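Local coordinates for protein 3-hydroxyacyl-CoA dehydrogenase type-2 (PDB 3PPI) that probably catalyses the NAD-dependent oxidation of 3-hydroxyacyl-CoA thioesters to 3-oxoacyl-CoA, as a member of the short-chain dehydrogenase/reductase family, at residues G37-L42 and I59-A64; T46-H51 and A71-N76. All coordinates share one frame; numbering follows the deposited sequence.

Contact 1. Residues G37-L42 and I59-A64; sequences GGAGGL and IADLAA. With MG (magnesium ion), chain F.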
# COMPACT_ATOMS: atom_id res chain seq x y z
N GLY A 37 -15.88 2.48 -23.00
CA GLY A 37 -17.08 2.00 -22.32
C GLY A 37 -18.15 3.07 -22.15
O GLY A 37 -18.98 2.99 -21.23
N GLY A 38 -18.17 4.06 -23.04
CA GLY A 38 -19.03 5.23 -22.87
C GLY A 38 -20.52 5.00 -23.08
O GLY A 38 -21.31 5.85 -22.71
N ALA A 39 -20.90 3.86 -23.64
CA ALA A 39 -22.29 3.58 -23.99
C ALA A 39 -23.17 3.18 -22.82
O ALA A 39 -24.37 3.23 -22.94
CB ALA A 39 -22.38 2.50 -25.07
N GLY A 40 -22.58 2.78 -21.70
CA GLY A 40 -23.38 2.42 -20.53
C GLY A 40 -22.63 2.48 -19.22
O GLY A 40 -21.43 2.67 -19.20
N GLY A 41 -23.36 2.33 -18.12
CA GLY A 41 -22.78 2.18 -16.80
C GLY A 41 -21.93 3.37 -16.39
O GLY A 41 -22.33 4.52 -16.53
N LEU A 42 -20.73 3.08 -15.89
CA LEU A 42 -19.85 4.11 -15.39
C LEU A 42 -19.44 5.07 -16.51
O LEU A 42 -19.37 6.27 -16.32
CB LEU A 42 -18.59 3.48 -14.78
CG LEU A 42 -18.77 2.47 -13.65
CD1 LEU A 42 -17.37 2.03 -13.11
CD2 LEU A 42 -19.66 3.05 -12.54
N ILE A 59 -18.03 8.83 -27.51
CA ILE A 59 -18.48 7.63 -26.85
C ILE A 59 -17.83 6.47 -27.60
O ILE A 59 -18.23 6.15 -28.71
CB ILE A 59 -20.03 7.50 -26.92
CG1 ILE A 59 -20.69 8.63 -26.13
CG2 ILE A 59 -20.49 6.15 -26.41
CD1 ILE A 59 -22.00 9.16 -26.79
N ALA A 60 -16.79 5.89 -27.01
CA ALA A 60 -16.01 4.81 -27.61
C ALA A 60 -16.46 3.50 -27.00
O ALA A 60 -16.13 3.19 -25.85
CB ALA A 60 -14.52 5.02 -27.36
N ASP A 61 -17.21 2.73 -27.77
CA ASP A 61 -17.81 1.50 -27.26
C ASP A 61 -18.15 0.56 -28.43
O ASP A 61 -18.20 1.00 -29.57
CB ASP A 61 -19.08 1.86 -26.48
CG ASP A 61 -19.38 0.88 -25.39
OD1 ASP A 61 -19.41 -0.33 -25.71
OD2 ASP A 61 -19.59 1.31 -24.22
N LEU A 62 -18.34 -0.72 -28.13
CA LEU A 62 -18.81 -1.68 -29.13
C LEU A 62 -20.34 -1.80 -29.13
O LEU A 62 -20.92 -2.31 -30.08
CB LEU A 62 -18.17 -3.06 -28.91
CG LEU A 62 -16.70 -3.21 -29.32
CD1 LEU A 62 -16.20 -4.60 -28.94
CD2 LEU A 62 -16.52 -2.94 -30.83
N ALA A 63 -20.99 -1.34 -28.06
CA ALA A 63 -22.47 -1.33 -27.97
C ALA A 63 -23.05 -0.24 -28.86
O ALA A 63 -23.31 0.89 -28.40
CB ALA A 63 -22.92 -1.14 -26.51
N ALA A 64 -23.26 -0.58 -30.14
CA ALA A 64 -23.63 0.40 -31.18
C ALA A 64 -24.99 1.09 -30.97
O ALA A 64 -25.10 2.30 -31.17
CB ALA A 64 -23.57 -0.25 -32.55
MG MG F . -19.88 0.80 -20.21
O HOH W 1 -18.48 1.76 -18.46
O HOH W 2 -20.73 -0.08 -22.30
O HOH W 3 -18.34 -0.81 -20.65
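Asp61, at the end of strand 56-61, reaches the glycine-rich turn 37-40 in a pairing of first turn with second strand characteristic of the Rossmann fold. Gly37 and Gly41 are consistent with the family's TGxxxGxG motif, and in relatives an aspartate here commonly receives the adenosine ribose of NAD; a glycerol, probably from the crystallisation liquor, lies close to this carboxylate. With CG anti to the backbone N (chi1 -151°), the two oxygens of Asp61 serve different segments. OD2 accepts from Ala39 N at 2.9 Å, on its anti side and 28° out of the carboxylate plane, and also from a magnesium-bound water, 2.6 Å from OD2. OD1 serves its own backbone: Ala63 N donates to it almost straight at 3.0 Å, forming an Asx turn. This double grip fixes the rotation of the carboxylate. Gly37 N makes a weak bond to Ala60 O, while Gly38 N is badly angled for one to Asp61 OD2. Ile59 CG2 lies 3.5 Å from Gly38 C, and the methyl of Ala39 packs against that of Ala63. Lys66 takes up Ala39 O. Gly37 O binds a magnesium ion at 2.6 Å; one of that ion's three waters donates to Gly40 O, 3.2 Å away.

Contact 2. Residues T46-H51 and A71-N76; sequences TVRRLH and ADELGN. With MG (magnesium ion), chain E.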
# COMPACT_ATOMS: atom_id res chain seq x y z
N THR A 46 -19.99 9.21 -17.06
CA THR A 46 -18.83 10.05 -17.31
C THR A 46 -19.08 10.89 -18.56
O THR A 46 -18.88 12.10 -18.53
CB THR A 46 -17.56 9.21 -17.46
OG1 THR A 46 -17.40 8.41 -16.29
CG2 THR A 46 -16.31 10.09 -17.66
N VAL A 47 -19.55 10.26 -19.63
CA VAL A 47 -19.89 11.00 -20.84
C VAL A 47 -20.88 12.14 -20.54
O VAL A 47 -20.64 13.30 -20.92
CB VAL A 47 -20.47 10.08 -21.93
CG1 VAL A 47 -21.04 10.91 -23.10
CG2 VAL A 47 -19.38 9.10 -22.43
N ARG A 48 -21.97 11.82 -19.86
CA ARG A 48 -23.00 12.80 -19.54
C ARG A 48 -22.40 13.97 -18.75
O ARG A 48 -22.70 15.13 -19.03
CB ARG A 48 -24.15 12.15 -18.75
CG ARG A 48 -25.00 11.21 -19.58
CD ARG A 48 -26.16 10.67 -18.78
NE ARG A 48 -26.97 9.70 -19.54
CZ ARG A 48 -27.93 10.03 -20.40
NH1 ARG A 48 -28.21 11.30 -20.65
NH2 ARG A 48 -28.61 9.07 -21.03
N ARG A 49 -21.57 13.66 -17.76
CA ARG A 49 -20.93 14.67 -16.91
C ARG A 49 -19.97 15.55 -17.71
O ARG A 49 -20.02 16.77 -17.61
CB ARG A 49 -20.15 14.00 -15.77
CG ARG A 49 -19.33 14.93 -14.89
CD ARG A 49 -20.17 16.03 -14.24
NE ARG A 49 -19.32 16.91 -13.42
CZ ARG A 49 -19.07 16.75 -12.13
NH1 ARG A 49 -19.58 15.76 -11.42
NH2 ARG A 49 -18.27 17.62 -11.52
N LEU A 50 -19.07 14.92 -18.46
CA LEU A 50 -18.09 15.71 -19.21
C LEU A 50 -18.76 16.57 -20.29
O LEU A 50 -18.37 17.71 -20.50
CB LEU A 50 -17.02 14.81 -19.81
CG LEU A 50 -16.11 14.04 -18.84
CD1 LEU A 50 -15.03 13.28 -19.66
CD2 LEU A 50 -15.49 14.97 -17.81
N HIS A 51 -19.80 16.03 -20.93
CA HIS A 51 -20.58 16.77 -21.91
C HIS A 51 -21.27 17.99 -21.27
O HIS A 51 -21.20 19.10 -21.79
CB HIS A 51 -21.59 15.83 -22.58
CG HIS A 51 -22.50 16.53 -23.55
ND1 HIS A 51 -23.73 17.04 -23.18
CD2 HIS A 51 -22.35 16.82 -24.86
CE1 HIS A 51 -24.29 17.60 -24.23
NE2 HIS A 51 -23.48 17.48 -25.26
N ALA A 71 -25.41 9.28 -27.99
CA ALA A 71 -24.87 10.38 -28.79
C ALA A 71 -25.98 11.26 -29.39
O ALA A 71 -25.86 12.50 -29.41
CB ALA A 71 -23.97 9.84 -29.89
N ASP A 72 -27.05 10.62 -29.86
CA ASP A 72 -28.20 11.35 -30.41
C ASP A 72 -28.91 12.16 -29.33
O ASP A 72 -29.23 13.32 -29.53
CB ASP A 72 -29.21 10.39 -31.08
CG ASP A 72 -28.63 9.70 -32.32
OD1 ASP A 72 -27.59 10.14 -32.84
OD2 ASP A 72 -29.22 8.68 -32.76
N GLU A 73 -29.14 11.54 -28.17
CA GLU A 73 -29.78 12.22 -27.04
C GLU A 73 -29.02 13.48 -26.64
O GLU A 73 -29.63 14.48 -26.30
CB GLU A 73 -29.88 11.28 -25.83
CG GLU A 73 -30.42 11.95 -24.55
CD GLU A 73 -30.34 11.06 -23.31
OE1 GLU A 73 -30.10 9.85 -23.45
OE2 GLU A 73 -30.50 11.58 -22.19
N LEU A 74 -27.68 13.42 -26.63
CA LEU A 74 -26.88 14.54 -26.13
C LEU A 74 -26.66 15.65 -27.17
O LEU A 74 -26.41 16.79 -26.79
CB LEU A 74 -25.52 14.05 -25.60
CG LEU A 74 -25.58 13.19 -24.33
CD1 LEU A 74 -24.18 12.79 -23.91
CD2 LEU A 74 -26.31 13.93 -23.22
N GLY A 75 -26.76 15.32 -28.45
CA GLY A 75 -26.65 16.32 -29.52
C GLY A 75 -25.28 16.39 -30.17
O GLY A 75 -24.48 15.44 -30.07
N ASN A 76 -24.99 17.51 -30.81
CA ASN A 76 -23.86 17.61 -31.75
C ASN A 76 -22.45 17.69 -31.15
O ASN A 76 -21.47 17.61 -31.90
CB ASN A 76 -24.08 18.76 -32.74
CG ASN A 76 -24.53 20.04 -32.06
OD1 ASN A 76 -23.87 20.53 -31.15
ND2 ASN A 76 -25.68 20.56 -32.50
MG MG E . -24.46 13.52 -31.38
O HOH W 4 -24.26 18.40 -27.92
O HOH W 5 -24.85 11.53 -32.67
O HOH W 6 -26.36 14.62 -32.60
O HOH W 7 -23.43 14.62 -33.29
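Leu74, in the last turn of helix 64-74, inserts between Val47 and His51 of helix 41-52, joining two neighbouring helices of the Rossmann fold on one side of its parallel sheet. Its CG stands anti to the carbonyl carbon (chi1 -67°), and the two methyls then part company: CD1 meets Val47 CG1 at 3.7 Å, whereas CD2 lies near both His51 ND1 and Arg48 NH1. His51 turns its imidazole over the root of the leucine, CG anti to the backbone N (chi1 176°), and receives Leu74 CB over one face in a CH-pi contact, 4.0 Å from the ring centroid and near the ring normal. Farther out, Arg48 runs extended from CG to NE and meets the extended Glu73 at about a right angle. The salt bridge is bidentate and end-on: NH1 binds OE2 at 2.8 Å and NH2 binds OE1 at 2.9 Å. The flat groups are nevertheless not coplanar, their planes lying 52° apart; OE2 is approached from above the carboxylate plane and OE1 on its syn side. Arg48 NH2 has a second acidic partner in Glu44, so this nitrogen is shared between two carboxylates. Just beyond the helix, Gly75 turns to positive phi, and its O joins Ala78 O in binding a magnesium ion. At the edge of the imidazole, water 2.9 Å from His51 NE2 donates to Leu74 O at the same distance.

Both contacts belong to the N-terminal half of the Rossmann sheet, their centres 12 Å apart. Along the chain their segments alternate, 37-42, 46-51, 59-64 and 71-76, following the order turn, helix, strand end, helix end. Helix 41-52 is common to both: its N-terminal approach enters contact 1 and its later turns contact 2. Contact 1 is buried at the probable cofactor end of the sheet; contact 2 lies nearer the surface. They meet mainly through Ile59, whose CG1 is 3.8 Å from Val47 CG1 and whose CD1 packs on Ala71 N. Together they join the first two beta-alpha units, strand 31-36 with helix 41-52 and strand 56-61 with helix 64-74, the helices packed on one side of the sheet.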